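Local coordinates for protein FMN-dependent NADH:quinone oxidoreductase 1 (Bacillus anthracis, PDB 3U7I) that probably reduces quinones and cleaves the azo bond of aromatic azo compounds with NADH, using one bound FMN per subunit of a homodimer, at residues C[11-16]-C[101-106]; C[21-26]-C[147-152]; C[27-32]-C[205-210]; C[151-156]-C[186-191]. All coordinates share one frame; numbering follows the deposited sequence. Where two conformers were deposited one is given.

Contact 1. Residues C[11-16]-C[101-106]; sequences NAHPKV and VLPLHN
The imidazole of His13 has the ring of Pro103 over one face. Pro103 CG stands 3.9 Å from the centroid of the His13 ring, 14° off its normal, so this is a CH-pi contact. Of the Pro103 atoms, CD comes nearest the imidazole, 3.6 Å from His13 CD2, at the rim of the ring. At the edge, in the ring plane, Lys15 N donates to His13 ND1 at 3.1 Å. That bond and chi1 of -154°, which sets CG anti to the backbone N, hold the imidazole against the proline. His13 also packs on Ser21 and Ser23, two predicted FMN-binding residues. Pro14 CD touches Pro103 CG.

The backbones pair in parallel at Asn11 and Val101. Ala12 N donates to Val101 O at 2.7 Å, and the methyl of Ala12 lies against Leu102 CB. Asn11 shapes the turn that follows. Its OD1 accepts from His13 N at 3.0 Å, an Asx turn, with the donor above the carbonyl plane. Its ND2 donates to Val16 O and also to Asn48 OD1.

The loop after strand 6-11 is thus fixed by its own polar groups and meets strand 97-103 mainly through apolar ring contact. Ala12 O is buried without a partner.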
# COMPACT_ATOMS: atom_id res chain seq x y z
N ASN C 11 13.71 3.94 5.50
CA ASN C 11 13.04 3.74 6.78
C ASN C 11 11.54 4.04 6.68
O ASN C 11 11.13 5.20 6.61
CB ASN C 11 13.71 4.61 7.84
CG ASN C 11 13.04 4.50 9.20
OD1 ASN C 11 12.09 3.72 9.39
ND2 ASN C 11 13.54 5.28 10.16
N ALA C 12 10.72 3.00 6.68
CA ALA C 12 9.27 3.17 6.51
C ALA C 12 8.48 3.16 7.84
O ALA C 12 7.27 2.95 7.85
CB ALA C 12 8.72 2.11 5.55
N HIS C 13 9.18 3.39 8.95
CA HIS C 13 8.54 3.37 10.26
C HIS C 13 8.00 4.75 10.65
O HIS C 13 8.75 5.71 10.68
CB HIS C 13 9.52 2.88 11.33
CG HIS C 13 8.84 2.25 12.51
ND1 HIS C 13 7.92 2.93 13.29
CD2 HIS C 13 8.93 1.01 13.03
CE1 HIS C 13 7.48 2.12 14.24
NE2 HIS C 13 8.08 0.95 14.11
N PRO C 14 6.70 4.85 10.94
CA PRO C 14 6.10 6.13 11.36
C PRO C 14 6.82 6.80 12.55
O PRO C 14 6.76 8.02 12.69
CB PRO C 14 4.67 5.74 11.74
CG PRO C 14 4.37 4.53 10.88
CD PRO C 14 5.69 3.78 10.79
N LYS C 15 7.47 6.02 13.41
CA LYS C 15 8.15 6.59 14.57
C LYS C 15 9.60 6.99 14.26
O LYS C 15 10.32 7.45 15.14
CB LYS C 15 8.12 5.63 15.76
CG LYS C 15 6.74 5.40 16.35
CD LYS C 15 6.89 4.83 17.73
CE LYS C 15 5.56 4.47 18.33
NZ LYS C 15 5.70 4.28 19.80
N VAL C 16 10.00 6.78 13.01
CA VAL C 16 11.30 7.22 12.49
C VAL C 16 12.51 6.62 13.23
O VAL C 16 13.14 5.68 12.74
CB VAL C 16 11.40 8.77 12.47
CG1 VAL C 16 12.63 9.23 11.69
CG2 VAL C 16 10.13 9.37 11.86
N VAL C 101 13.17 -0.81 6.15
CA VAL C 101 12.72 -1.06 7.53
C VAL C 101 11.23 -0.70 7.66
O VAL C 101 10.82 0.43 7.37
CB VAL C 101 13.56 -0.25 8.56
CG1 VAL C 101 13.27 -0.70 10.00
CG2 VAL C 101 15.06 -0.36 8.22
N LEU C 102 10.42 -1.66 8.08
CA LEU C 102 8.99 -1.39 8.22
C LEU C 102 8.35 -2.23 9.30
O LEU C 102 8.77 -3.37 9.55
CB LEU C 102 8.25 -1.64 6.91
CG LEU C 102 8.08 -3.11 6.49
CD1 LEU C 102 6.95 -3.26 5.47
CD2 LEU C 102 9.40 -3.65 5.94
N PRO C 103 7.33 -1.65 9.97
CA PRO C 103 6.37 -2.43 10.75
C PRO C 103 5.27 -2.91 9.80
O PRO C 103 4.84 -2.14 8.94
CB PRO C 103 5.82 -1.41 11.74
CG PRO C 103 5.91 -0.12 11.04
CD PRO C 103 7.13 -0.20 10.14
N LEU C 104 4.85 -4.16 9.94
CA LEU C 104 3.74 -4.68 9.16
C LEU C 104 2.44 -4.34 9.88
O LEU C 104 2.17 -4.86 10.97
CB LEU C 104 3.85 -6.19 8.98
CG LEU C 104 2.74 -6.85 8.17
CD1 LEU C 104 2.68 -6.26 6.77
CD2 LEU C 104 2.93 -8.36 8.11
N HIS C 105 1.66 -3.44 9.28
CA HIS C 105 0.33 -3.15 9.80
C HIS C 105 -0.69 -3.35 8.71
O HIS C 105 -0.56 -2.81 7.61
CB HIS C 105 0.24 -1.73 10.35
CG HIS C 105 -0.99 -1.49 11.19
ND1 HIS C 105 -1.38 -2.36 12.19
CD2 HIS C 105 -1.91 -0.50 11.16
CE1 HIS C 105 -2.49 -1.90 12.75
NE2 HIS C 105 -2.83 -0.78 12.14
N ASN C 106 -1.71 -4.16 9.01
CA ASN C 106 -2.79 -4.42 8.06
C ASN C 106 -2.33 -5.02 6.72
O ASN C 106 -2.87 -4.70 5.66
CB ASN C 106 -3.64 -3.17 7.88
CG ASN C 106 -4.32 -2.76 9.17
OD1 ASN C 106 -4.70 -3.61 9.97
ND2 ASN C 106 -4.44 -1.46 9.40

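Contact 2. Residues C[21-26]-C[147-152]; sequences SVSIKV and IQASGG
Ile147, Ala149 and Ser23 bury the most surface here. The methyl of Ala149 points at the first turn of helix 22-37. It lies 3.7 Å from Ser23 CB and equally close to Ser23 N, so it rests on backbone as much as on side chain. Val22 comes to the same methyl from the neighbouring position on the helix, with Val22 CB 4.0 Å from Ala149 CB.

Ile147 touches through its CG2 branch. In the conformer given, of two deposited, this methyl is anti to the backbone N (chi1 -67°) and reaches toward the helix. It lies 3.8 Å from Ser23 O and 4.0 Å from Val26 CG1. The side chains of Val26 and Ile147 cross obliquely.

Ser23 points its CB at the strand, but its hydroxyl makes no bond to it. Ser23 OG is buried and has no hydrogen-bond partner in the model. Ser21, Val22 and Ser23 are predicted to bind FMN, so the start of this helix probably lines the cofactor site, as in other flavodoxin-like proteins.

The helix segment runs roughly antiparallel to the strand segment, at 147°, with the axes 7.6 Å apart at closest approach. Strand 143-149 lies between strands 97-103 and 181-187 in the parallel sheet. Ser23 also leans on Val101 of the first of these, and Val22 on Ala187 of the second. Val26 continues the packing to Ala202 and Val206 of helix 195-214.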
# COMPACT_ATOMS: atom_id res chain seq x y z
N SER C 21 11.10 0.52 19.03
CA SER C 21 10.47 -0.20 17.93
C SER C 21 11.27 -1.43 17.57
O SER C 21 12.48 -1.33 17.31
CB SER C 21 10.36 0.70 16.69
OG SER C 21 9.56 1.83 16.96
N VAL C 22 10.61 -2.59 17.55
CA VAL C 22 11.30 -3.85 17.24
C VAL C 22 12.10 -3.81 15.93
O VAL C 22 13.28 -4.19 15.90
CB VAL C 22 10.33 -5.05 17.23
CG1 VAL C 22 11.07 -6.32 16.83
CG2 VAL C 22 9.70 -5.22 18.60
N SER C 23 11.47 -3.33 14.85
CA SER C 23 12.16 -3.21 13.57
C SER C 23 13.31 -2.20 13.61
O SER C 23 14.33 -2.38 12.95
CB SER C 23 11.17 -2.87 12.45
OG SER C 23 10.54 -1.62 12.66
N ILE C 24 13.16 -1.13 14.39
CA ILE C 24 14.23 -0.15 14.54
C ILE C 24 15.41 -0.71 15.35
O ILE C 24 16.56 -0.50 14.99
CB ILE C 24 13.70 1.18 15.14
CG1 ILE C 24 12.68 1.82 14.18
CG2 ILE C 24 14.85 2.14 15.41
CD1 ILE C 24 11.86 2.97 14.78
N LYS C 25 15.12 -1.44 16.43
CA LYS C 25 16.17 -2.14 17.18
C LYS C 25 16.94 -3.11 16.29
O LYS C 25 18.16 -3.12 16.31
CB LYS C 25 15.60 -2.92 18.38
CG LYS C 25 15.37 -2.08 19.60
CD LYS C 25 14.94 -2.90 20.80
CE LYS C 25 14.33 -1.99 21.86
NZ LYS C 25 14.59 -2.43 23.27
N VAL C 26 16.21 -3.92 15.53
CA VAL C 26 16.85 -4.90 14.66
C VAL C 26 17.69 -4.23 13.57
O VAL C 26 18.80 -4.67 13.25
CB VAL C 26 15.80 -5.85 14.03
CG1 VAL C 26 16.47 -6.84 13.08
CG2 VAL C 26 15.03 -6.58 15.12
N ILE C 147 13.73 -5.48 6.51
CA ILE C 147 13.61 -5.77 7.93
C ILE C 147 12.18 -5.49 8.37
O ILE C 147 11.77 -4.34 8.48
CB ILE C 147 14.61 -4.93 8.78
CG1 ILE C 147 16.05 -5.35 8.47
CG2 ILE C 147 14.31 -5.08 10.27
CD1 ILE C 147 17.10 -4.45 9.10
N GLN C 148 11.43 -6.55 8.64
CA GLN C 148 10.00 -6.42 8.96
C GLN C 148 9.62 -6.96 10.33
O GLN C 148 9.87 -8.13 10.63
CB GLN C 148 9.15 -7.13 7.89
CG GLN C 148 7.64 -7.17 8.15
CD GLN C 148 6.88 -7.89 7.04
OE1 GLN C 148 6.46 -7.27 6.06
NE2 GLN C 148 6.70 -9.21 7.19
N ALA C 149 9.03 -6.11 11.17
CA ALA C 149 8.51 -6.53 12.47
C ALA C 149 7.01 -6.71 12.36
O ALA C 149 6.34 -5.86 11.77
CB ALA C 149 8.82 -5.50 13.54
N SER C 150 6.49 -7.81 12.90
CA SER C 150 5.06 -8.10 12.79
C SER C 150 4.53 -8.75 14.06
O SER C 150 5.26 -9.48 14.74
CB SER C 150 4.77 -8.99 11.58
OG SER C 150 5.43 -10.25 11.67
N GLY C 151 3.27 -8.49 14.36
CA GLY C 151 2.60 -9.12 15.48
C GLY C 151 2.41 -10.61 15.26
O GLY C 151 2.66 -11.40 16.16
N GLY C 152 1.98 -10.99 14.06
CA GLY C 152 1.72 -12.38 13.75
C GLY C 152 2.92 -13.12 13.18
O GLY C 152 3.99 -12.53 12.99

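Contact 3. Residues C[27-32]-C[205-210]; sequences FKHFLE and EVEEAA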
# COMPACT_ATOMS: atom_id res chain seq x y z
N PHE C 27 17.17 -3.14 13.00
CA PHE C 27 17.91 -2.35 12.02
C PHE C 27 19.20 -1.75 12.59
O PHE C 27 20.25 -1.77 11.94
CB PHE C 27 17.03 -1.22 11.45
CG PHE C 27 17.83 -0.11 10.82
CD1 PHE C 27 18.58 -0.35 9.68
CD2 PHE C 27 17.84 1.16 11.38
CE1 PHE C 27 19.34 0.65 9.10
CE2 PHE C 27 18.59 2.17 10.79
CZ PHE C 27 19.34 1.91 9.65
N LYS C 28 19.11 -1.19 13.79
CA LYS C 28 20.28 -0.58 14.42
C LYS C 28 21.36 -1.64 14.71
O LYS C 28 22.56 -1.38 14.59
CB LYS C 28 19.88 0.18 15.68
CG LYS C 28 19.06 1.43 15.40
CD LYS C 28 18.12 1.74 16.58
CE LYS C 28 18.31 3.15 17.11
NZ LYS C 28 19.70 3.36 17.60
N HIS C 29 20.92 -2.83 15.08
CA HIS C 29 21.83 -3.95 15.26
C HIS C 29 22.48 -4.31 13.92
O HIS C 29 23.70 -4.50 13.85
CB HIS C 29 21.09 -5.16 15.84
CG HIS C 29 22.00 -6.25 16.33
ND1 HIS C 29 22.67 -6.18 17.53
CD2 HIS C 29 22.35 -7.43 15.77
CE1 HIS C 29 23.40 -7.27 17.69
NE2 HIS C 29 23.23 -8.05 16.64
N PHE C 30 21.67 -4.39 12.87
CA PHE C 30 22.18 -4.60 11.52
C PHE C 30 23.23 -3.55 11.14
O PHE C 30 24.33 -3.89 10.68
CB PHE C 30 21.06 -4.61 10.46
CG PHE C 30 21.58 -4.50 9.04
CD1 PHE C 30 22.07 -5.62 8.37
CD2 PHE C 30 21.60 -3.27 8.39
CE1 PHE C 30 22.56 -5.51 7.07
CE2 PHE C 30 22.10 -3.16 7.09
CZ PHE C 30 22.57 -4.28 6.44
N LEU C 31 22.90 -2.28 11.36
CA LEU C 31 23.76 -1.19 10.89
C LEU C 31 25.12 -1.18 11.59
O LEU C 31 26.15 -0.94 10.96
CB LEU C 31 23.06 0.16 11.05
CG LEU C 31 23.75 1.35 10.35
CD1 LEU C 31 23.78 1.15 8.84
CD2 LEU C 31 23.06 2.66 10.71
N GLU C 32 25.11 -1.45 12.89
CA GLU C 32 26.35 -1.56 13.66
C GLU C 32 27.22 -2.69 13.11
O GLU C 32 28.42 -2.51 12.88
CB GLU C 32 26.03 -1.80 15.13
CG GLU C 32 27.25 -1.86 16.04
CD GLU C 32 26.89 -2.12 17.50
OE1 GLU C 32 25.68 -2.14 17.83
OE2 GLU C 32 27.82 -2.29 18.31
N GLU C 205 20.01 -13.23 12.48
CA GLU C 205 19.78 -13.18 11.04
C GLU C 205 20.37 -11.94 10.36
O GLU C 205 20.88 -12.02 9.24
CB GLU C 205 18.29 -13.22 10.74
CG GLU C 205 17.62 -14.52 11.06
CD GLU C 205 16.26 -14.62 10.39
OE1 GLU C 205 15.28 -14.92 11.10
OE2 GLU C 205 16.19 -14.39 9.16
N VAL C 206 20.29 -10.79 11.03
CA VAL C 206 20.80 -9.56 10.42
C VAL C 206 22.32 -9.44 10.53
O VAL C 206 22.94 -8.69 9.78
CB VAL C 206 20.11 -8.28 10.97
CG1 VAL C 206 18.65 -8.23 10.51
CG2 VAL C 206 20.23 -8.21 12.48
N GLU C 207 22.91 -10.18 11.47
CA GLU C 207 24.36 -10.33 11.49
C GLU C 207 24.81 -11.13 10.26
O GLU C 207 25.71 -10.72 9.53
CB GLU C 207 24.83 -11.05 12.76
CG GLU C 207 24.69 -10.23 14.01
CD GLU C 207 25.02 -11.03 15.26
OE1 GLU C 207 25.62 -12.12 15.13
OE2 GLU C 207 24.69 -10.57 16.37
N GLU C 208 24.17 -12.27 10.04
CA GLU C 208 24.45 -13.08 8.87
C GLU C 208 24.22 -12.32 7.57
O GLU C 208 24.97 -12.49 6.60
CB GLU C 208 23.61 -14.36 8.92
CG GLU C 208 23.96 -15.28 10.08
CD GLU C 208 22.85 -16.26 10.43
OE1 GLU C 208 21.66 -15.86 10.39
OE2 GLU C 208 23.16 -17.42 10.76
N ALA C 209 23.18 -11.47 7.54
CA ALA C 209 22.90 -10.63 6.37
C ALA C 209 23.97 -9.56 6.16
O ALA C 209 24.34 -9.26 5.02
CB ALA C 209 21.52 -9.97 6.50
N ALA C 210 24.46 -9.00 7.26
CA ALA C 210 25.53 -8.01 7.24
C ALA C 210 26.81 -8.59 6.65
O ALA C 210 27.46 -7.96 5.81
CB ALA C 210 25.78 -7.46 8.64
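One polar bond joins the two helices. His29 NE2 donates to Glu207 OE2 at 2.9 Å, and the bond is nearly straight, 172° at the hydrogen. The oxygen lies in the imidazole plane and accepts with its anti lone pair, on the side away from OE1. Ring and carboxylate planes are turned 31° from each other. Glu207 starts out beside the other helix rather than at it. Its chain is extended beyond CG, and this carries the carboxylate to the ring.

The remaining contacts are mostly apolar. Val206 CG2 sits at the edge of the His29 ring, 4.0 Å from CD2. Val206 CB lies 3.8 Å from Phe30 CB, close to where the backbones come nearest. The Phe30 ring passes Val206 and turns its edge to the helix backbone, with Phe30 CD1 3.5 Å from Val206 O. Phe30 CE1 reaches Ala210, 4.1 Å from its CB.

The segments of helices 22-37 and 195-214 run in the same general direction at 34°, their axes 8.7 Å apart at closest approach. They lie side by side against the parallel sheet, where Phe30 and Ala209 meet Leu145. The contact is therefore a hydrophobic seam with a polar outer margin. His29 also stacks on Tyr203, and the nearby carboxylate would probably favour a protonated imidazole.

Contact 4. Residues C[151-156]-C[186-191]; sequences GGIYTN and RAQGTA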
# COMPACT_ATOMS: atom_id res chain seq x y z
N GLY C 151 3.27 -8.49 14.36
CA GLY C 151 2.60 -9.12 15.48
C GLY C 151 2.41 -10.61 15.26
O GLY C 151 2.66 -11.40 16.16
N GLY C 152 1.98 -10.99 14.06
CA GLY C 152 1.72 -12.38 13.75
C GLY C 152 2.92 -13.12 13.18
O GLY C 152 3.99 -12.53 12.99
N ILE C 153 2.75 -14.41 12.92
CA ILE C 153 3.80 -15.24 12.33
C ILE C 153 3.43 -15.62 10.90
O ILE C 153 2.29 -16.03 10.63
CB ILE C 153 4.07 -16.48 13.20
CG1 ILE C 153 4.85 -16.07 14.45
CG2 ILE C 153 4.84 -17.54 12.43
CD1 ILE C 153 4.96 -17.15 15.49
N TYR C 154 4.39 -15.48 9.98
CA TYR C 154 4.12 -15.56 8.54
C TYR C 154 4.81 -16.72 7.83
O TYR C 154 4.67 -16.89 6.62
CB TYR C 154 4.46 -14.21 7.88
CG TYR C 154 3.48 -13.15 8.29
CD1 TYR C 154 2.33 -12.90 7.55
CD2 TYR C 154 3.66 -12.43 9.47
CE1 TYR C 154 1.40 -11.95 7.95
CE2 TYR C 154 2.74 -11.48 9.88
CZ TYR C 154 1.61 -11.25 9.11
OH TYR C 154 0.70 -10.30 9.52
N THR C 155 5.53 -17.53 8.59
CA THR C 155 6.33 -18.59 8.01
C THR C 155 5.73 -19.99 8.24
O THR C 155 6.44 -21.00 8.13
CB THR C 155 7.76 -18.53 8.56
OG1 THR C 155 7.72 -18.29 9.97
CG2 THR C 155 8.52 -17.39 7.88
N ASN C 156 4.43 -20.06 8.54
CA ASN C 156 3.75 -21.33 8.76
C ASN C 156 3.00 -21.86 7.52
O ASN C 156 2.27 -22.85 7.61
CB ASN C 156 2.76 -21.22 9.93
CG ASN C 156 3.42 -20.81 11.23
OD1 ASN C 156 4.53 -21.23 11.54
ND2 ASN C 156 2.73 -19.98 12.00
N ARG C 186 12.33 -11.49 9.16
CA ARG C 186 11.05 -11.34 9.83
C ARG C 186 11.19 -11.40 11.35
O ARG C 186 11.31 -12.48 11.93
CB ARG C 186 10.06 -12.42 9.36
CG ARG C 186 9.69 -12.35 7.89
CD ARG C 186 8.60 -13.35 7.55
NE ARG C 186 8.23 -13.29 6.14
CZ ARG C 186 8.96 -13.83 5.16
NH1 ARG C 186 10.09 -14.47 5.43
NH2 ARG C 186 8.55 -13.73 3.91
N ALA C 187 11.17 -10.23 11.98
CA ALA C 187 11.10 -10.16 13.43
C ALA C 187 9.63 -10.34 13.79
O ALA C 187 8.96 -9.40 14.23
CB ALA C 187 11.62 -8.83 13.93
N GLN C 188 9.14 -11.56 13.59
CA GLN C 188 7.72 -11.85 13.65
C GLN C 188 7.29 -12.41 15.01
O GLN C 188 8.12 -12.86 15.81
CB GLN C 188 7.36 -12.85 12.56
CG GLN C 188 8.20 -14.12 12.60
CD GLN C 188 7.87 -15.09 11.49
OE1 GLN C 188 7.06 -14.78 10.61
NE2 GLN C 188 8.48 -16.27 11.52
N GLY C 189 5.98 -12.40 15.25
CA GLY C 189 5.41 -12.94 16.46
C GLY C 189 5.63 -12.08 17.69
O GLY C 189 5.75 -12.60 18.80
N THR C 190 5.68 -10.76 17.52
CA THR C 190 5.86 -9.86 18.66
C THR C 190 4.63 -9.84 19.59
O THR C 190 4.69 -9.32 20.72
CB THR C 190 6.24 -8.41 18.23
OG1 THR C 190 5.12 -7.77 17.59
CG2 THR C 190 7.45 -8.41 17.29
N ALA C 191 3.52 -10.40 19.12
CA ALA C 191 2.30 -10.42 19.93
C ALA C 191 2.13 -11.73 20.68
O ALA C 191 1.33 -11.81 21.62
CB ALA C 191 1.08 -10.15 19.06
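Gln188 reaches across to the loop 151-156 and can be followed atom by atom. Its CB lies 3.4 Å from Gly152 O. With chi1 at 55°, CG stands between the backbone N and the carbonyl carbon, and beyond it the chain is extended. The amide then arrives beside the backbone of Ile153 to Thr155. OE1 accepts from Tyr154 N at 2.8 Å. That bond is straight at the hydrogen, 169°, but the donor stands above the carbonyl plane of the amide. NE2 donates to Thr155 OG1 at 2.7 Å, with the hydroxyl close to the amide plane. Ile153 crosses this side chain at about a right angle and sets CG2 against both atoms of the amide end.

Backbone bonds continue the contact toward the glycines. Gly189 N donates to Gly152 O at 3.0 Å. Ala191 N donates to Gly151 O at 3.2 Å. Gly151 O also meets Gly189 CA in a CA-H...O contact of 3.2 Å. Ile153 CG1 packs on Gly189 CA. The positive phi of Gly189 suits glycine.

Arg186 adds its aliphatic part. Its CD lies beside Thr155 CG2, while its NE forms a salt bridge with Glu164. Thr190 packs on Val22 of the predicted FMN site.

Both ends of the Gln188 amide are thus used, which fixes its flip. The loops after strands 143-149 and 181-187 are joined mostly by polar bonds at the surface.

How the contacts relate
From the N terminus, strand 6-11 leads into the loop of contact 1, which closes on strand 97-103. Helix 22-37 follows. Its first turn joins strand 143-149 in contact 2, and its next turns join helix 195-214 in contact 3. Contacts 1, 2 and 3 cross one another along the chain. Contact 4 comes after contact 1 has closed and is nested inside contact 3. It begins on Gly151 and Gly152, where contact 2 ends. Leu102 and Leu104 probably bond to the 147-149 backbone, and Gln148 to Ala187. Together the contacts tie four strands of the flavodoxin-like sheet, their end loops and two covering helices.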